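Local atomic coordinates of putative uncharacterized protein (PDB entry 5KO4), a protein that is of unknown function but contains a bromodomain, the module that in other proteins recognises acetylated lysine, and so probably reads acetyl-lysine marks. Residues 66-77 with 90-101. Residues are numbered along the deposited sequence; the frame is centred on the assembly and turned at random. Where two conformers were deposited one is given.
Sequences INDMRLVVQNCY and ARRIEIAMEDLF
Y77 keeps CG anti to its own carbonyl carbon (chi1 -50°), which carries the ring to helix 85-104, where E94, with CG anti to the backbone N and its chain extended beyond CG, brings its carboxylate to the phenol. In the four-helix bundle of a bromodomain, helices 62-80 and 85-104 run antiparallel, and their seam illustrates how polar pairs can flank apolar packing. Y77 OH donates to E94 OE1 over 2.6 Å, reaching the carboxylate on its anti side and slightly out of its plane. The ring is sandwiched: V73 O lies over one face, while R91 NH1 sits over the other in a cation-pi contact, its guanidinium steeply inclined to the ring and also salt-bridged to E82. A90 packs its CB 3.6 Å from Y77 CE1 and 3.7 Å from C76 SG. Between this pair and the R70-E98 salt bridge, V73 is a knob in the hole formed by A90, I93, E94 and M97. In one of its two modelled conformers M97 runs past M69 in the opposite sense; helix 8-21 borders this core through V18. Toward the N-terminal end of segment 66-77, I66 CG1 stands almost exactly above the centre of the F101 ring, a CH-pi contact. Alongside, R70 forms a bidentate, side-on salt bridge with E98, the planar groups nearly coplanar: R70 NE binds E98 OE2 at 2.8 Å and R70 NH2 binds E98 OE1 at 3.0 Å, each oxygen offering its syn lone pair.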
loop_
_atom_site.group_PDB
_atom_site.type_symbol
_atom_site.label_atom_id
_atom_site.label_comp_id
_atom_site.label_asym_id
_atom_site.label_seq_id
_atom_site.Cartn_x
_atom_site.Cartn_y
_atom_site.Cartn_z
ATOM N N ILE A 66 0.531 -13.048 -20.121
ATOM C CA ILE A 66 -0.569 -12.086 -20.070
ATOM C C ILE A 66 -1.443 -12.365 -18.850
ATOM O O ILE A 66 -1.824 -11.432 -18.144
ATOM C CB ILE A 66 -1.393 -12.124 -21.389
ATOM C CG1 ILE A 66 -0.577 -11.470 -22.540
ATOM C CG2 ILE A 66 -2.753 -11.436 -21.212
ATOM C CD1 ILE A 66 -1.086 -11.810 -23.911
ATOM N N ASN A 67 -1.750 -13.631 -18.585
ATOM C CA ASN A 67 -2.560 -13.978 -17.430
ATOM C C ASN A 67 -1.952 -13.462 -16.137
ATOM O O ASN A 67 -2.661 -12.906 -15.309
ATOM C CB ASN A 67 -2.725 -15.470 -17.332
ATOM C CG ASN A 67 -3.659 -16.032 -18.358
ATOM O OD1 ASN A 67 -4.375 -15.313 -19.049
ATOM N ND2 ASN A 67 -3.517 -17.291 -18.619
ATOM N N ASP A 68 -0.640 -13.670 -15.938
ATOM C CA ASP A 68 -0.013 -13.222 -14.687
ATOM C C ASP A 68 0.040 -11.693 -14.594
ATOM O O ASP A 68 -0.176 -11.134 -13.509
ATOM C CB ASP A 68 1.390 -13.791 -14.538
ATOM C CG ASP A 68 1.425 -15.246 -14.147
ATOM O OD1 ASP A 68 0.340 -15.819 -13.863
ATOM O OD2 ASP A 68 2.529 -15.828 -14.149
ATOM N N MET A 69 0.285 -11.001 -15.722
ATOM C CA MET A 69 0.290 -9.551 -15.723
ATOM C C MET A 69 -1.078 -8.998 -15.372
ATOM O O MET A 69 -1.184 -8.083 -14.543
ATOM C CB MET A 69 0.712 -9.046 -17.097
ATOM C CG MET A 69 2.164 -9.389 -17.464
ATOM S SD MET A 69 3.371 -8.394 -16.556
ATOM C CE MET A 69 3.213 -6.847 -17.407
ATOM N N ARG A 70 -2.132 -9.569 -15.956
ATOM C CA ARG A 70 -3.502 -9.136 -15.682
ATOM C C ARG A 70 -3.868 -9.423 -14.229
ATOM O O ARG A 70 -4.629 -8.680 -13.616
ATOM C CB ARG A 70 -4.484 -9.841 -16.634
ATOM C CG ARG A 70 -4.428 -9.306 -18.049
ATOM C CD ARG A 70 -5.274 -10.109 -19.006
ATOM N NE ARG A 70 -5.265 -9.511 -20.340
ATOM C CZ ARG A 70 -5.748 -10.092 -21.435
ATOM N NH1 ARG A 70 -6.288 -11.306 -21.371
ATOM N NH2 ARG A 70 -5.685 -9.470 -22.603
ATOM N N LEU A 71 -3.334 -10.500 -13.671
ATOM C CA LEU A 71 -3.628 -10.871 -12.285
ATOM C C LEU A 71 -3.106 -9.818 -11.277
ATOM O O LEU A 71 -3.766 -9.533 -10.270
ATOM C CB LEU A 71 -2.986 -12.227 -12.011
ATOM C CG LEU A 71 -3.131 -12.810 -10.633
ATOM C CD1 LEU A 71 -4.610 -12.952 -10.239
ATOM C CD2 LEU A 71 -2.412 -14.136 -10.561
ATOM N N VAL A 72 -1.951 -9.208 -11.556
ATOM C CA VAL A 72 -1.419 -8.197 -10.637
ATOM C C VAL A 72 -2.418 -7.058 -10.498
ATOM O O VAL A 72 -2.731 -6.607 -9.386
ATOM C CB VAL A 72 -0.066 -7.647 -11.125
ATOM C CG1 VAL A 72 0.425 -6.517 -10.225
ATOM C CG2 VAL A 72 0.979 -8.746 -11.203
ATOM N N VAL A 73 -2.916 -6.578 -11.631
ATOM C CA VAL A 73 -3.803 -5.415 -11.591
ATOM C C VAL A 73 -5.205 -5.810 -11.086
ATOM O O VAL A 73 -5.785 -5.059 -10.293
ATOM C CB VAL A 73 -3.854 -4.636 -12.936
ATOM C CG1 VAL A 73 -2.464 -4.138 -13.315
ATOM C CG2 VAL A 73 -4.456 -5.460 -14.071
ATOM N N GLN A 74 -5.724 -6.993 -11.455
ATOM C CA GLN A 74 -7.017 -7.405 -10.927
ATOM C C GLN A 74 -6.944 -7.626 -9.406
ATOM O O GLN A 74 -7.886 -7.278 -8.688
ATOM C CB GLN A 74 -7.537 -8.657 -11.618
ATOM C CG GLN A 74 -9.005 -8.965 -11.281
ATOM C CD GLN A 74 -9.913 -7.822 -11.670
ATOM O OE1 GLN A 74 -9.880 -7.326 -12.813
ATOM N NE2 GLN A 74 -10.758 -7.360 -10.743
ATOM N N ASN A 75 -5.811 -8.129 -8.895
ATOM C CA ASN A 75 -5.675 -8.272 -7.444
ATOM C C ASN A 75 -5.708 -6.913 -6.768
ATOM O O ASN A 75 -6.313 -6.766 -5.706
ATOM C CB ASN A 75 -4.376 -8.988 -7.085
ATOM C CG ASN A 75 -4.420 -10.465 -7.332
ATOM O OD1 ASN A 75 -5.487 -11.065 -7.521
ATOM N ND2 ASN A 75 -3.252 -11.098 -7.293
ATOM N N CYS A 76 -5.124 -5.904 -7.398
ATOM C CA CYS A 76 -5.194 -4.554 -6.856
ATOM C C CYS A 76 -6.644 -4.095 -6.774
ATOM O O CYS A 76 -7.065 -3.554 -5.748
ATOM C CB CYS A 76 -4.372 -3.597 -7.699
ATOM S SG CYS A 76 -4.488 -1.869 -7.172
ATOM N N TYR A 77 -7.415 -4.309 -7.837
ATOM C CA TYR A 77 -8.804 -3.867 -7.817
ATOM C C TYR A 77 -9.576 -4.594 -6.751
ATOM O O TYR A 77 -10.397 -3.982 -6.069
ATOM C CB TYR A 77 -9.483 -4.052 -9.181
ATOM C CG TYR A 77 -8.724 -3.496 -10.374
ATOM C CD1 TYR A 77 -7.864 -2.411 -10.240
ATOM C CD2 TYR A 77 -8.775 -4.130 -11.609
ATOM C CE1 TYR A 77 -7.101 -1.952 -11.317
ATOM C CE2 TYR A 77 -8.015 -3.683 -12.687
ATOM C CZ TYR A 77 -7.151 -2.616 -12.523
ATOM O OH TYR A 77 -6.375 -2.175 -13.573
ATOM N N ALA A 90 -2.762 1.109 -11.013
ATOM C CA ALA A 90 -2.884 -0.201 -11.654
ATOM C C ALA A 90 -3.647 -0.096 -12.976
ATOM O O ALA A 90 -3.281 -0.767 -13.934
ATOM C CB ALA A 90 -3.589 -1.184 -10.731
ATOM N N ARG A 91 -4.667 0.782 -13.053
ATOM C CA ARG A 91 -5.426 0.952 -14.299
ATOM C C ARG A 91 -4.548 1.549 -15.389
ATOM O O ARG A 91 -4.635 1.108 -16.535
ATOM C CB ARG A 91 -6.655 1.847 -14.084
ATOM C CG ARG A 91 -7.826 1.142 -13.387
ATOM C CD ARG A 91 -8.499 0.144 -14.252
ATOM N NE ARG A 91 -9.959 0.247 -14.225
ATOM C CZ ARG A 91 -10.756 -0.339 -13.334
ATOM N NH1 ARG A 91 -10.245 -0.959 -12.278
ATOM N NH2 ARG A 91 -12.068 -0.258 -13.460
ATOM N N ARG A 92 -3.706 2.551 -15.055
ATOM C CA ARG A 92 -2.820 3.116 -16.081
ATOM C C ARG A 92 -1.859 2.039 -16.587
ATOM O O ARG A 92 -1.556 1.989 -17.777
ATOM C CB ARG A 92 -2.019 4.305 -15.542
ATOM C CG ARG A 92 -2.844 5.520 -15.135
ATOM C CD ARG A 92 -3.963 5.897 -16.092
ATOM N NE ARG A 92 -3.472 6.164 -17.454
ATOM C CZ ARG A 92 -4.252 6.481 -18.479
ATOM N NH1 ARG A 92 -5.567 6.595 -18.314
ATOM N NH2 ARG A 92 -3.724 6.699 -19.681
ATOM N N ILE A 93 -1.391 1.167 -15.692
ATOM C CA ILE A 93 -0.507 0.072 -16.059
ATOM C C ILE A 93 -1.263 -0.946 -16.915
ATOM O O ILE A 93 -0.713 -1.422 -17.904
ATOM C CB ILE A 93 0.087 -0.554 -14.775
ATOM C CG1 ILE A 93 1.134 0.399 -14.181
ATOM C CG2 ILE A 93 0.708 -1.945 -15.061
ATOM C CD1 ILE A 93 1.572 0.058 -12.778
ATOM N N GLU A 94 -2.518 -1.253 -16.570
ATOM C CA GLU A 94 -3.319 -2.181 -17.349
ATOM C C GLU A 94 -3.526 -1.638 -18.763
ATOM O O GLU A 94 -3.428 -2.379 -19.740
ATOM C CB GLU A 94 -4.678 -2.431 -16.683
ATOM C CG GLU A 94 -5.443 -3.554 -17.364
ATOM C CD GLU A 94 -6.821 -3.831 -16.816
ATOM O OE1 GLU A 94 -7.195 -3.212 -15.801
ATOM O OE2 GLU A 94 -7.557 -4.621 -17.444
ATOM N N ILE A 95 -3.817 -0.339 -18.869
ATOM C CA ILE A 95 -4.017 0.306 -20.156
ATOM C C ILE A 95 -2.763 0.160 -20.980
ATOM O O ILE A 95 -2.836 -0.217 -22.143
ATOM C CB ILE A 95 -4.404 1.792 -19.950
ATOM C CG1 ILE A 95 -5.831 1.891 -19.403
ATOM C CG2 ILE A 95 -4.275 2.575 -21.252
ATOM C CD1 ILE A 95 -6.180 3.175 -18.828
ATOM N N ALA A 96 -1.600 0.417 -20.377
ATOM C CA ALA A 96 -0.340 0.285 -21.090
ATOM C C ALA A 96 -0.082 -1.115 -21.550
ATOM O O ALA A 96 0.238 -1.318 -22.717
ATOM C CB ALA A 96 0.812 0.744 -20.219
ATOM N N MET A 97 -0.158 -2.090 -20.671
ATOM C CA MET A 97 0.181 -3.434 -21.113
ATOM C C MET A 97 -0.857 -3.959 -22.154
ATOM O O MET A 97 -0.437 -4.572 -23.129
ATOM C CB MET A 97 0.345 -4.390 -19.931
ATOM C CG MET A 97 -0.907 -4.694 -19.209
ATOM S SD MET A 97 -0.596 -5.338 -17.545
ATOM C CE MET A 97 -2.100 -6.081 -17.251
ATOM N N GLU A 98 -2.155 -3.603 -22.040
ATOM C CA GLU A 98 -3.135 -4.030 -23.056
ATOM C C GLU A 98 -2.847 -3.364 -24.421
ATOM O O GLU A 98 -2.939 -4.021 -25.461
ATOM C CB GLU A 98 -4.572 -3.739 -22.613
ATOM C CG GLU A 98 -5.026 -4.559 -21.413
ATOM C CD GLU A 98 -5.000 -6.066 -21.577
ATOM O OE1 GLU A 98 -5.215 -6.554 -22.708
ATOM O OE2 GLU A 98 -4.777 -6.764 -20.560
ATOM N N ASP A 99 -2.395 -2.099 -24.416
ATOM C CA ASP A 99 -2.025 -1.421 -25.663
ATOM C C ASP A 99 -0.844 -2.100 -26.333
ATOM O O ASP A 99 -0.712 -2.029 -27.558
ATOM C CB ASP A 99 -1.628 0.037 -25.394
ATOM C CG ASP A 99 -2.745 0.979 -24.999
ATOM O OD1 ASP A 99 -3.938 0.601 -25.157
ATOM O OD2 ASP A 99 -2.436 2.082 -24.506
ATOM N N LEU A 100 0.074 -2.660 -25.538
ATOM C CA LEU A 100 1.263 -3.322 -26.063
ATOM C C LEU A 100 0.992 -4.786 -26.432
ATOM O O LEU A 100 1.520 -5.224 -27.443
ATOM C CB LEU A 100 2.393 -3.243 -25.046
ATOM C CG LEU A 100 2.836 -1.829 -24.687
ATOM C CD1 LEU A 100 3.887 -1.842 -23.588
ATOM C CD2 LEU A 100 3.352 -1.084 -25.901
ATOM N N PHE A 101 0.124 -5.510 -25.692
ATOM C CA PHE A 101 -0.156 -6.912 -26.056
ATOM C C PHE A 101 -0.734 -7.004 -27.456
ATOM O O PHE A 101 -0.396 -7.931 -28.184
ATOM C CB PHE A 101 -1.154 -7.573 -25.110
ATOM C CG PHE A 101 -0.828 -7.642 -23.645
ATOM C CD1 PHE A 101 0.484 -7.778 -23.208
ATOM C CD2 PHE A 101 -1.836 -7.697 -22.705
ATOM C CE1 PHE A 101 0.774 -7.866 -21.848
ATOM C CE2 PHE A 101 -1.547 -7.840 -21.356
ATOM C CZ PHE A 101 -0.244 -7.917 -20.932
#